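Protein RMD9, mitochondrial (Saccharomyces cerevisiae S288C, PDB 7A9X) binds the dodecameric element in the 3'-UTRs of yeast mitochondrial mRNAs and takes part in their processing or stability. Local coordinates at residues 85-90 with 113-118; 120-125 with 142-147; 124-127 with 132-135. All blocks are in the same frame, centred on the assembly; numbering follows the deposited sequence.

Contact 1: 85-90 with 113-118; sequences DSMGRA and HLLHNG. With nucleotides of chain B.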
loop_
_atom_site.group_PDB
_atom_site.type_symbol
_atom_site.label_atom_id
_atom_site.label_comp_id
_atom_site.label_asym_id
_atom_site.label_seq_id
_atom_site.Cartn_x
_atom_site.Cartn_y
_atom_site.Cartn_z
ATOM N N ASP A 85 2.724 6.881 22.336
ATOM C CA ASP A 85 2.494 8.006 23.234
ATOM C C ASP A 85 3.710 8.918 23.302
ATOM O O ASP A 85 3.564 10.129 23.503
ATOM C CB ASP A 85 2.126 7.512 24.632
ATOM C CG ASP A 85 1.731 8.645 25.559
ATOM O OD1 ASP A 85 0.781 9.382 25.218
ATOM O OD2 ASP A 85 2.368 8.802 26.623
ATOM N N SER A 86 4.912 8.360 23.134
ATOM C CA SER A 86 6.114 9.186 23.118
ATOM C C SER A 86 6.134 10.121 21.918
ATOM O O SER A 86 6.758 11.185 21.972
ATOM C CB SER A 86 7.363 8.304 23.118
ATOM O OG SER A 86 7.430 7.513 24.292
ATOM N N MET A 87 5.460 9.742 20.832
ATOM C CA MET A 87 5.440 10.583 19.643
ATOM C C MET A 87 4.553 11.803 19.853
ATOM O O MET A 87 4.973 12.938 19.599
ATOM C CB MET A 87 4.971 9.768 18.440
ATOM C CG MET A 87 5.532 10.245 17.119
ATOM S SD MET A 87 5.789 8.859 16.002
ATOM C CE MET A 87 6.747 7.781 17.056
ATOM N N GLY A 88 3.320 11.588 20.317
ATOM C CA GLY A 88 2.440 12.710 20.597
ATOM C C GLY A 88 3.002 13.640 21.654
ATOM O O GLY A 88 2.904 14.863 21.533
ATOM N N ARG A 89 3.612 13.071 22.698
ATOM C CA ARG A 89 4.215 13.886 23.749
ATOM C C ARG A 89 5.391 14.693 23.214
ATOM O O ARG A 89 5.515 15.891 23.496
ATOM C CB ARG A 89 4.655 12.994 24.911
ATOM C CG ARG A 89 5.632 13.648 25.880
ATOM C CD ARG A 89 4.970 14.715 26.740
ATOM N NE ARG A 89 5.814 15.078 27.876
ATOM C CZ ARG A 89 5.553 16.071 28.720
ATOM N NH1 ARG A 89 6.378 16.323 29.727
ATOM N NH2 ARG A 89 4.468 16.816 28.556
ATOM N N ALA A 90 6.269 14.052 22.439
ATOM C CA ALA A 90 7.385 14.777 21.839
ATOM C C ALA A 90 6.887 15.868 20.903
ATOM O O ALA A 90 7.438 16.975 20.874
ATOM C CB ALA A 90 8.306 13.810 21.095
ATOM N N HIS A 113 13.362 12.267 12.391
ATOM C CA HIS A 113 13.644 10.844 12.232
ATOM C C HIS A 113 12.585 9.999 12.928
ATOM O O HIS A 113 12.107 9.000 12.375
ATOM C CB HIS A 113 15.041 10.536 12.777
ATOM C CG HIS A 113 15.476 9.114 12.595
ATOM N ND1 HIS A 113 16.652 8.627 13.126
ATOM C CD2 HIS A 113 14.902 8.076 11.942
ATOM C CE1 HIS A 113 16.780 7.351 12.812
ATOM N NE2 HIS A 113 15.732 6.992 12.092
ATOM N N LEU A 114 12.187 10.402 14.138
ATOM C CA LEU A 114 11.193 9.643 14.888
ATOM C C LEU A 114 9.856 9.609 14.157
ATOM O O LEU A 114 9.221 8.553 14.060
ATOM C CB LEU A 114 11.025 10.239 16.286
ATOM C CG LEU A 114 9.988 9.551 17.169
ATOM C CD1 LEU A 114 10.367 8.092 17.359
ATOM C CD2 LEU A 114 9.866 10.263 18.507
ATOM N N LEU A 115 9.412 10.758 13.640
ATOM C CA LEU A 115 8.187 10.786 12.849
ATOM C C LEU A 115 8.323 9.942 11.588
ATOM O O LEU A 115 7.344 9.339 11.135
ATOM C CB LEU A 115 7.826 12.230 12.492
ATOM C CG LEU A 115 7.570 13.192 13.656
ATOM C CD1 LEU A 115 7.399 14.616 13.149
ATOM C CD2 LEU A 115 6.350 12.761 14.458
ATOM N N HIS A 116 9.526 9.887 11.010
ATOM C CA HIS A 116 9.751 9.009 9.869
ATOM C C HIS A 116 9.554 7.551 10.259
ATOM O O HIS A 116 8.866 6.801 9.558
ATOM C CB HIS A 116 11.153 9.230 9.296
ATOM C CG HIS A 116 11.406 8.496 8.015
ATOM N ND1 HIS A 116 12.661 8.387 7.455
ATOM C CD2 HIS A 116 10.564 7.837 7.183
ATOM C CE1 HIS A 116 12.582 7.691 6.334
ATOM N NE2 HIS A 116 11.321 7.346 6.147
ATOM N N ASN A 117 10.140 7.131 11.384
ATOM C CA ASN A 117 9.946 5.759 11.839
ATOM C C ASN A 117 8.495 5.491 12.213
ATOM O O ASN A 117 8.041 4.345 12.136
ATOM C CB ASN A 117 10.872 5.459 13.016
ATOM C CG ASN A 117 12.295 5.186 12.578
ATOM O OD1 ASN A 117 12.621 5.288 11.394
ATOM N ND2 ASN A 117 13.153 4.839 13.530
ATOM N N GLY A 118 7.754 6.526 12.616
ATOM C CA GLY A 118 6.330 6.353 12.849
ATOM C C GLY A 118 5.578 6.011 11.578
ATOM O O GLY A 118 4.718 5.125 11.572
ATOM P P A B 4 19.649 6.854 9.834
ATOM O OP1 A B 4 19.676 8.317 9.582
ATOM O OP2 A B 4 18.536 6.264 10.618
ATOM O "O5'" A B 4 19.676 6.075 8.443
ATOM C "C5'" A B 4 20.677 6.329 7.468
ATOM C "C4'" A B 4 20.980 5.094 6.656
ATOM O "O4'" A B 4 21.720 4.140 7.466
ATOM C "C3'" A B 4 19.776 4.305 6.163
ATOM O "O3'" A B 4 19.194 4.850 4.992
ATOM C "C2'" A B 4 20.355 2.909 5.965
ATOM O "O2'" A B 4 21.093 2.836 4.755
ATOM C "C1'" A B 4 21.330 2.823 7.139
ATOM N N9 A B 4 20.685 2.224 8.320
ATOM C C8 A B 4 20.314 2.850 9.485
ATOM N N7 A B 4 19.740 2.049 10.350
ATOM C C5 A B 4 19.729 0.816 9.710
ATOM C C6 A B 4 19.255 -0.450 10.099
ATOM N N6 A B 4 18.678 -0.695 11.278
ATOM N N1 A B 4 19.399 -1.471 9.227
ATOM C C2 A B 4 19.979 -1.229 8.043
ATOM N N3 A B 4 20.464 -0.084 7.563
ATOM C C4 A B 4 20.306 0.910 8.456
#
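Met87 reaches from helix 78-97 to Leu114, Leu115 and Gly118 on helix 105-128, packing two successive helices of the all-helical region that precedes the first pentatricopeptide repeat. The local axes run roughly antiparallel at 141° and come within 10.8 Å of each other. The contact is apolar. With CG set opposite the backbone N (chi1 -151°) and the chain bent further along, Met87 puts its methyl group CE 3.6 Å from Leu114 CD1, while its CG meets Leu115 CD2 at 3.8 Å, so the two ends of the thioether chain each touch a different leucine, crossing both at a slant. Leu115 itself also packs on Leu148 and on helix 151-161, and Leu114 on Ala54 of helix 52-59, which places Met87 in a buried layer joining several helices. A serine in place of Met87 would probably leave the methyls of Leu114 and Leu115 without their partner and open a gap beside Gly118.

Gly118 belongs to the same patch: its lack of a side chain lets SD of Met87 settle 4.1 Å from its CA, where a beta carbon would collide with the sulfur.

Polar groups on helix 105-128 lie away from this apolar layer. His116 is held through both ring nitrogens, NE2 by Glu180 and ND1 by His173, and Asn117 ND2 bonds to Ser58. The ring of His113 stacks on His173 and bonds through ND1 to Tyr169; on the RNA side its CE1 comes within 3.0 Å of OP2 of nucleotide A4 of chain B, which approaches the ring obliquely.

Contact 2: 120-125 with 142-147; sequences RSTRDQ and KEMMNF. With nucleotides of chain B.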
loop_
_atom_site.group_PDB
_atom_site.type_symbol
_atom_site.label_atom_id
_atom_site.label_comp_id
_atom_site.label_asym_id
_atom_site.label_seq_id
_atom_site.Cartn_x
_atom_site.Cartn_y
_atom_site.Cartn_z
ATOM N N ARG A 120 6.929 4.539 8.998
ATOM C CA ARG A 120 7.349 3.173 8.703
ATOM C C ARG A 120 6.574 2.163 9.539
ATOM O O ARG A 120 6.114 1.140 9.021
ATOM C CB ARG A 120 8.853 3.034 8.941
ATOM C CG ARG A 120 9.704 3.837 7.973
ATOM C CD ARG A 120 11.129 3.992 8.476
ATOM N NE ARG A 120 12.077 4.130 7.374
ATOM C CZ ARG A 120 13.362 4.432 7.526
ATOM N NH1 ARG A 120 14.152 4.525 6.464
ATOM N NH2 ARG A 120 13.857 4.646 8.738
ATOM N N SER A 121 6.405 2.443 10.834
ATOM C CA SER A 121 5.693 1.516 11.706
ATOM C C SER A 121 4.205 1.473 11.381
ATOM O O SER A 121 3.589 0.401 11.414
ATOM C CB SER A 121 5.911 1.899 13.169
ATOM O OG SER A 121 5.141 1.072 14.024
ATOM N N THR A 122 3.606 2.625 11.064
ATOM C CA THR A 122 2.189 2.636 10.712
ATOM C C THR A 122 1.923 1.781 9.477
ATOM O O THR A 122 0.975 0.986 9.456
ATOM C CB THR A 122 1.703 4.069 10.488
ATOM O OG1 THR A 122 2.002 4.866 11.641
ATOM C CG2 THR A 122 0.201 4.086 10.255
ATOM N N ARG A 123 2.756 1.923 8.441
ATOM C CA ARG A 123 2.602 1.088 7.251
ATOM C C ARG A 123 2.760 -0.389 7.591
ATOM O O ARG A 123 2.008 -1.233 7.089
ATOM C CB ARG A 123 3.617 1.492 6.179
ATOM C CG ARG A 123 3.421 2.882 5.599
ATOM C CD ARG A 123 4.297 3.085 4.363
ATOM N NE ARG A 123 5.719 2.914 4.656
ATOM C CZ ARG A 123 6.563 3.918 4.864
ATOM N NH1 ARG A 123 7.840 3.674 5.131
ATOM N NH2 ARG A 123 6.132 5.170 4.804
ATOM N N ASP A 124 3.737 -0.718 8.441
ATOM C CA ASP A 124 3.933 -2.105 8.849
ATOM C C ASP A 124 2.713 -2.643 9.589
ATOM O O ASP A 124 2.322 -3.800 9.393
ATOM C CB ASP A 124 5.185 -2.217 9.721
ATOM C CG ASP A 124 5.483 -3.645 10.132
ATOM O OD1 ASP A 124 5.781 -4.471 9.245
ATOM O OD2 ASP A 124 5.422 -3.939 11.344
ATOM N N GLN A 125 2.097 -1.820 10.440
ATOM C CA GLN A 125 0.926 -2.276 11.181
ATOM C C GLN A 125 -0.263 -2.516 10.261
ATOM O O GLN A 125 -1.066 -3.421 10.511
ATOM C CB GLN A 125 0.557 -1.260 12.262
ATOM C CG GLN A 125 1.570 -1.159 13.391
ATOM C CD GLN A 125 1.676 -2.440 14.198
ATOM O OE1 GLN A 125 0.670 -3.082 14.503
ATOM N NE2 GLN A 125 2.900 -2.820 14.545
ATOM N N LYS A 142 -5.312 5.311 9.545
ATOM C CA LYS A 142 -5.619 6.563 8.866
ATOM C C LYS A 142 -5.299 7.767 9.745
ATOM O O LYS A 142 -4.659 8.723 9.291
ATOM C CB LYS A 142 -7.086 6.569 8.443
ATOM C CG LYS A 142 -7.495 7.781 7.637
ATOM C CD LYS A 142 -8.948 7.685 7.210
ATOM C CE LYS A 142 -9.320 8.835 6.294
ATOM N NZ LYS A 142 -10.719 8.719 5.806
ATOM N N GLU A 143 -5.735 7.742 11.009
ATOM C CA GLU A 143 -5.522 8.897 11.875
ATOM C C GLU A 143 -4.049 9.072 12.225
ATOM O O GLU A 143 -3.547 10.201 12.250
ATOM C CB GLU A 143 -6.360 8.781 13.150
ATOM C CG GLU A 143 -7.843 9.013 12.932
ATOM C CD GLU A 143 -8.594 9.297 14.221
ATOM O OE1 GLU A 143 -8.022 9.947 15.121
ATOM O OE2 GLU A 143 -9.764 8.870 14.328
ATOM N N MET A 144 -3.342 7.975 12.508
ATOM C CA MET A 144 -1.926 8.102 12.839
ATOM C C MET A 144 -1.132 8.623 11.650
ATOM O O MET A 144 -0.194 9.410 11.816
ATOM C CB MET A 144 -1.355 6.766 13.312
ATOM C CG MET A 144 0.116 6.854 13.683
ATOM S SD MET A 144 0.405 8.119 14.934
ATOM C CE MET A 144 -0.437 7.384 16.333
ATOM N N MET A 145 -1.501 8.202 10.438
ATOM C CA MET A 145 -0.816 8.700 9.252
ATOM C C MET A 145 -1.031 10.199 9.085
ATOM O O MET A 145 -0.087 10.938 8.781
ATOM C CB MET A 145 -1.296 7.947 8.011
ATOM C CG MET A 145 -0.236 7.807 6.939
ATOM S SD MET A 145 1.130 6.749 7.457
ATOM C CE MET A 145 0.580 5.165 6.834
ATOM N N ASN A 146 -2.265 10.667 9.293
ATOM C CA ASN A 146 -2.542 12.095 9.180
ATOM C C ASN A 146 -1.807 12.886 10.253
ATOM O O ASN A 146 -1.324 13.995 9.991
ATOM C CB ASN A 146 -4.047 12.350 9.261
ATOM C CG ASN A 146 -4.795 11.817 8.057
ATOM O OD1 ASN A 146 -4.236 11.695 6.967
ATOM N ND2 ASN A 146 -6.071 11.505 8.245
ATOM N N PHE A 147 -1.700 12.330 11.462
ATOM C CA PHE A 147 -1.022 13.037 12.544
ATOM C C PHE A 147 0.460 13.225 12.238
ATOM O O PHE A 147 1.013 14.311 12.444
ATOM C CB PHE A 147 -1.208 12.286 13.862
ATOM C CG PHE A 147 -0.320 12.780 14.968
ATOM C CD1 PHE A 147 -0.550 14.012 15.560
ATOM C CD2 PHE A 147 0.747 12.015 15.413
ATOM C CE1 PHE A 147 0.268 14.471 16.574
ATOM C CE2 PHE A 147 1.569 12.469 16.428
ATOM C CZ PHE A 147 1.328 13.699 17.010
ATOM P P A B 6 13.520 1.674 2.977
ATOM O OP1 A B 6 12.994 1.760 1.590
ATOM O OP2 A B 6 13.677 2.915 3.777
ATOM O "O5'" A B 6 12.601 0.693 3.830
ATOM C "C5'" A B 6 12.241 -0.602 3.356
ATOM C "C4'" A B 6 10.969 -1.090 4.009
ATOM O "O4'" A B 6 11.235 -1.370 5.412
ATOM C "C3'" A B 6 9.822 -0.085 3.987
ATOM O "O3'" A B 6 8.575 -0.770 3.908
ATOM C "C2'" A B 6 9.948 0.597 5.346
ATOM O "O2'" A B 6 8.768 1.198 5.831
ATOM C "C1'" A B 6 10.407 -0.559 6.228
ATOM N N9 A B 6 11.188 -0.106 7.376
ATOM C C8 A B 6 12.438 0.458 7.348
ATOM N N7 A B 6 12.889 0.788 8.531
ATOM C C5 A B 6 11.863 0.424 9.389
ATOM C C6 A B 6 11.729 0.517 10.781
ATOM N N6 A B 6 12.674 1.026 11.573
ATOM N N1 A B 6 10.582 0.066 11.331
ATOM C C2 A B 6 9.639 -0.445 10.529
ATOM N N3 A B 6 9.649 -0.585 9.206
ATOM C C4 A B 6 10.805 -0.128 8.693
ATOM P P C B 8 2.993 -3.069 -0.738
ATOM O OP1 C B 8 1.884 -4.020 -1.006
ATOM O OP2 C B 8 3.737 -2.472 -1.877
ATOM O "O5'" C B 8 2.451 -1.857 0.141
ATOM C "C5'" C B 8 1.446 -2.047 1.129
ATOM C "C4'" C B 8 0.514 -0.863 1.182
ATOM O "O4'" C B 8 1.213 0.283 1.749
ATOM C "C3'" C B 8 -0.031 -0.411 -0.176
ATOM O "O3'" C B 8 -1.412 -0.066 -0.074
ATOM C "C2'" C B 8 0.794 0.834 -0.490
ATOM O "O2'" C B 8 0.152 1.773 -1.325
ATOM C "C1'" C B 8 1.053 1.401 0.901
ATOM N N1 C B 8 2.264 2.233 0.964
ATOM C C2 C B 8 2.171 3.559 1.402
ATOM O O2 C B 8 1.076 4.006 1.768
ATOM N N3 C B 8 3.289 4.321 1.430
ATOM C C4 C B 8 4.457 3.815 1.031
ATOM N N4 C B 8 5.532 4.607 1.080
ATOM C C5 C B 8 4.576 2.474 0.568
ATOM C C6 C B 8 3.464 1.729 0.544
ATOM P P A B 7 7.333 -0.078 3.159
ATOM O OP1 A B 7 7.875 0.895 2.176
ATOM O OP2 A B 7 6.366 0.389 4.188
ATOM O "O5'" A B 7 6.654 -1.281 2.370
ATOM C "C5'" A B 7 6.836 -1.461 0.969
ATOM C "C4'" A B 7 6.182 -2.737 0.490
ATOM O "O4'" A B 7 7.049 -3.862 0.797
ATOM C "C3'" A B 7 4.839 -3.056 1.144
ATOM O "O3'" A B 7 4.038 -3.808 0.233
ATOM C "C2'" A B 7 5.250 -3.956 2.302
ATOM O "O2'" A B 7 4.222 -4.781 2.807
ATOM C "C1'" A B 7 6.378 -4.761 1.665
ATOM N N9 A B 7 7.354 -5.280 2.624
ATOM C C8 A B 7 7.840 -4.648 3.742
ATOM N N7 A B 7 8.708 -5.365 4.412
ATOM C C5 A B 7 8.798 -6.547 3.687
ATOM C C6 A B 7 9.552 -7.718 3.875
ATOM N N6 A B 7 10.395 -7.905 4.892
ATOM N N1 A B 7 9.409 -8.708 2.967
ATOM C C2 A B 7 8.565 -8.524 1.944
ATOM N N3 A B 7 7.803 -7.471 1.662
ATOM C C4 A B 7 7.968 -6.507 2.582
#
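Thr122 turns OG1 back beside its own backbone N (chi1 -55°), toward Gly118 O of the preceding helical turn, to which it is hydrogen-bonded; this leaves the methyl CG2 to face Met145. The methionine chain folds at both of its outer bonds and slides past the threonine in the opposite direction, bringing CE within 3.6 Å of Thr122 CG2. The same CE lies 3.8 Å from Arg123 CG, whose chain it crosses at about a right angle, so one methyl group touches two residues of helix 105-128. Met144 adds its CG, 3.4 Å from Thr122 OG1, before its chain leads off toward Trp84 of helix 78-97.

Segments 120-125 and 142-147 form an antiparallel helix pair, with axes at 164°, in the all-helical part ahead of the first pentatricopeptide repeat; another side of helix 105-128 meets the RNA. There Arg123, bent at chi3, directs its guanidinium edge at the backbone of chain B: NE bonds to OP2 of A7 at 2.6 Å, with this oxygen in the guanidinium plane, and NH1 bonds to O2' of A6 at 2.7 Å in a fairly straight line (161°). Its NH2 forms a salt bridge with Glu180, which, with the two RNA bonds, probably fixes the rotation of the group. CD comes 3.3 Å from N3 of the C8 base. Arg120, extended from CG to NE, is laid across the face of the A6 base, its guanidinium nearly parallel to the purine with N7 over one face toward the rim; NH1 bonds to A6 OP2 at 3.2 Å, and NH2 is tied to Asn117 OD1.

Contact 3: 124-127 with 132-135; sequences DQLV and KPDY. With nucleotides of chain B.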
loop_
_atom_site.group_PDB
_atom_site.type_symbol
_atom_site.label_atom_id
_atom_site.label_comp_id
_atom_site.label_asym_id
_atom_site.label_seq_id
_atom_site.Cartn_x
_atom_site.Cartn_y
_atom_site.Cartn_z
ATOM N N ASP A 124 3.737 -0.718 8.441
ATOM C CA ASP A 124 3.933 -2.105 8.849
ATOM C C ASP A 124 2.713 -2.643 9.589
ATOM O O ASP A 124 2.322 -3.800 9.393
ATOM C CB ASP A 124 5.185 -2.217 9.721
ATOM C CG ASP A 124 5.483 -3.645 10.132
ATOM O OD1 ASP A 124 5.781 -4.471 9.245
ATOM O OD2 ASP A 124 5.422 -3.939 11.344
ATOM N N GLN A 125 2.097 -1.820 10.440
ATOM C CA GLN A 125 0.926 -2.276 11.181
ATOM C C GLN A 125 -0.263 -2.516 10.261
ATOM O O GLN A 125 -1.066 -3.421 10.511
ATOM C CB GLN A 125 0.557 -1.260 12.262
ATOM C CG GLN A 125 1.570 -1.159 13.391
ATOM C CD GLN A 125 1.676 -2.440 14.198
ATOM O OE1 GLN A 125 0.670 -3.082 14.503
ATOM N NE2 GLN A 125 2.900 -2.820 14.545
ATOM N N LEU A 126 -0.392 -1.718 9.200
ATOM C CA LEU A 126 -1.487 -1.908 8.256
ATOM C C LEU A 126 -1.396 -3.267 7.573
ATOM O O LEU A 126 -2.417 -3.929 7.356
ATOM C CB LEU A 126 -1.480 -0.775 7.226
ATOM C CG LEU A 126 -2.706 -0.540 6.336
ATOM C CD1 LEU A 126 -2.729 -1.471 5.131
ATOM C CD2 LEU A 126 -3.979 -0.686 7.146
ATOM N N VAL A 127 -0.181 -3.705 7.234
ATOM C CA VAL A 127 -0.031 -4.960 6.506
ATOM C C VAL A 127 -0.142 -6.172 7.426
ATOM O O VAL A 127 -0.449 -7.273 6.949
ATOM C CB VAL A 127 1.300 -4.976 5.732
ATOM C CG1 VAL A 127 2.463 -5.348 6.643
ATOM C CG2 VAL A 127 1.217 -5.919 4.539
ATOM N N LYS A 132 -7.473 -5.221 5.597
ATOM C CA LYS A 132 -7.435 -3.769 5.590
ATOM C C LYS A 132 -8.717 -3.221 6.212
ATOM O O LYS A 132 -9.802 -3.768 5.985
ATOM C CB LYS A 132 -7.272 -3.236 4.169
ATOM C CG LYS A 132 -5.878 -3.411 3.596
ATOM C CD LYS A 132 -5.837 -3.067 2.115
ATOM C CE LYS A 132 -6.411 -1.688 1.843
ATOM N NZ LYS A 132 -6.294 -1.322 0.405
ATOM N N PRO A 133 -8.628 -2.165 7.014
ATOM C CA PRO A 133 -9.845 -1.559 7.559
ATOM C C PRO A 133 -10.655 -0.880 6.468
ATOM O O PRO A 133 -10.123 -0.425 5.453
ATOM C CB PRO A 133 -9.313 -0.541 8.575
ATOM C CG PRO A 133 -7.924 -0.239 8.123
ATOM C CD PRO A 133 -7.407 -1.521 7.530
ATOM N N ASP A 134 -11.966 -0.831 6.691
ATOM C CA ASP A 134 -12.861 -0.155 5.764
ATOM C C ASP A 134 -12.531 1.332 5.690
ATOM O O ASP A 134 -12.168 1.963 6.686
ATOM C CB ASP A 134 -14.315 -0.349 6.192
ATOM C CG ASP A 134 -14.708 -1.809 6.270
ATOM O OD1 ASP A 134 -14.072 -2.632 5.580
ATOM O OD2 ASP A 134 -15.654 -2.135 7.016
ATOM N N TYR A 135 -12.668 1.891 4.487
ATOM C CA TYR A 135 -12.318 3.292 4.269
ATOM C C TYR A 135 -13.246 4.239 5.018
ATOM O O TYR A 135 -12.833 5.346 5.379
ATOM C CB TYR A 135 -12.350 3.621 2.776
ATOM C CG TYR A 135 -11.385 2.825 1.927
ATOM C CD1 TYR A 135 -10.264 2.226 2.486
ATOM C CD2 TYR A 135 -11.596 2.679 0.562
ATOM C CE1 TYR A 135 -9.382 1.501 1.710
ATOM C CE2 TYR A 135 -10.720 1.956 -0.222
ATOM C CZ TYR A 135 -9.617 1.369 0.355
ATOM O OH TYR A 135 -8.745 0.649 -0.425
ATOM P P C B 12 -14.897 -3.484 -4.420
ATOM O OP1 C B 12 -15.988 -3.314 -5.410
ATOM O OP2 C B 12 -13.482 -3.449 -4.865
ATOM O "O5'" C B 12 -15.093 -2.378 -3.290
ATOM C "C5'" C B 12 -16.396 -2.055 -2.819
ATOM C "C4'" C B 12 -16.460 -0.677 -2.204
ATOM O "O4'" C B 12 -15.893 -0.715 -0.866
ATOM C "C3'" C B 12 -15.723 0.430 -2.959
ATOM O "O3'" C B 12 -16.490 1.632 -2.914
ATOM C "C2'" C B 12 -14.440 0.611 -2.148
ATOM O "O2'" C B 12 -13.873 1.901 -2.231
ATOM C "C1'" C B 12 -14.915 0.296 -0.732
ATOM N N1 C B 12 -13.856 -0.211 0.156
ATOM C C2 C B 12 -13.743 0.328 1.441
ATOM O O2 C B 12 -14.538 1.212 1.795
ATOM N N3 C B 12 -12.774 -0.125 2.269
ATOM C C4 C B 12 -11.936 -1.077 1.859
ATOM N N4 C B 12 -10.998 -1.488 2.717
ATOM C C5 C B 12 -12.024 -1.644 0.553
ATOM C C6 C B 12 -12.989 -1.187 -0.258
ATOM P P A B 9 -2.551 -1.202 -0.041
ATOM O OP1 A B 9 -3.844 -0.495 -0.221
ATOM O OP2 A B 9 -2.352 -2.037 1.168
ATOM O "O5'" A B 9 -2.295 -2.128 -1.318
ATOM C "C5'" A B 9 -1.391 -3.228 -1.269
ATOM C "C4'" A B 9 -2.073 -4.567 -1.411
ATOM O "O4'" A B 9 -1.612 -5.449 -0.358
ATOM C "C3'" A B 9 -3.592 -4.580 -1.287
ATOM O "O3'" A B 9 -4.225 -4.283 -2.523
ATOM C "C2'" A B 9 -3.886 -5.990 -0.782
ATOM O "O2'" A B 9 -3.888 -6.918 -1.856
ATOM C "C1'" A B 9 -2.664 -6.272 0.092
ATOM N N9 A B 9 -2.892 -5.986 1.523
ATOM C C8 A B 9 -2.477 -4.874 2.211
ATOM N N7 A B 9 -2.796 -4.880 3.482
ATOM C C5 A B 9 -3.461 -6.086 3.647
ATOM C C6 A B 9 -4.052 -6.691 4.773
ATOM N N6 A B 9 -4.067 -6.140 5.988
ATOM N N1 A B 9 -4.634 -7.898 4.606
ATOM C C2 A B 9 -4.616 -8.449 3.385
ATOM N N3 A B 9 -4.095 -7.979 2.253
ATOM C C4 A B 9 -3.525 -6.781 2.451
ATOM P P U B 10 -5.809 -4.017 -2.606
ATOM O OP1 U B 10 -6.079 -3.360 -3.911
ATOM O OP2 U B 10 -6.245 -3.349 -1.352
ATOM O "O5'" U B 10 -6.458 -5.473 -2.650
ATOM C "C5'" U B 10 -6.419 -6.263 -3.830
ATOM C "C4'" U B 10 -7.240 -7.518 -3.666
ATOM O "O4'" U B 10 -6.745 -8.258 -2.524
ATOM C "C3'" U B 10 -8.719 -7.300 -3.375
ATOM O "O3'" U B 10 -9.481 -7.144 -4.561
ATOM C "C2'" U B 10 -9.110 -8.539 -2.573
ATOM O "O2'" U B 10 -9.435 -9.619 -3.434
ATOM C "C1'" U B 10 -7.811 -8.869 -1.834
ATOM N N1 U B 10 -7.802 -8.387 -0.433
ATOM C C2 U B 10 -8.123 -9.296 0.558
ATOM O O2 U B 10 -8.414 -10.455 0.323
ATOM N N3 U B 10 -8.087 -8.795 1.836
ATOM C C4 U B 10 -7.768 -7.507 2.212
ATOM O O4 U B 10 -7.781 -7.206 3.406
ATOM C C5 U B 10 -7.446 -6.627 1.129
ATOM C C6 U B 10 -7.471 -7.087 -0.124
#
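Leu126 lays its CD2 methyl against the ring of Pro133, 3.5 Å from the proline CD, while its other methyl, CD1, lies 4.0 Å from CG of Lys132. This apolar patch holds the loop that follows helix 105-128 against the last turns of that helix, and together they make a stretch of the binding surface for RNA chain B.

The base of A9 is read at the helix: its N6 donates to the backbone O of Leu126 at 3.1 Å. Lys132 meets the next base through its backbone, N donating to O4 of U10. CG of Lys132 rests over the face of the A9 base near N7, and the bend at chi3 (53°) then delivers NZ to two phosphates at once, OP1 of A9 and OP2 of U10, each at 2.7 Å. NZ also makes a longer bond, 3.3 Å, to OH of Tyr135, so the ammonium joins two successive phosphates to the phenol.

C12 is gripped at its Watson-Crick edge by the loop backbone, N4 donating to Pro133 O at 3.1 Å and N3 accepting from Tyr135 N at 3.0 Å; a weaker bond runs from the same N-H to O2. The tyrosine ring lies over the base in a nearly parallel plane, with C12 N3 above one face and displaced toward the rim. Asp134, between the two backbone partners, forms salt bridges with Arg131 and Arg440, which probably helps to steady the loop.

A carbonyl facing N4 and an amide facing N3 match cytosine, whereas uracil would present an oxygen and an N-H at these places. The backbone pattern is therefore consistent with base-specific reading of the dodecamer.

How the contacts relate
From the N terminus, contact 1 comes first, closing the hairpin of helices 78-97 and 105-128, with 22 residues between its segments, before either of the others opens. The chain then follows helix 105-128, and contacts 2 and 3 open near its end, sharing Asp124 and Gln125. Contact 3 closes the short turn after the helix; contact 2 closes the wider excursion to helix 140-147, so 132-135 nests within its span. Contacts 1 and 2 touch where Phe147 CZ packs on Gly88 CA, at 3.9 Å; contacts 2 and 3 meet at Lys142 and Tyr135. Helix 105-128 ties three chain parts together, and RNA chain B passes from A4 near contact 1 to C12 at contact 3.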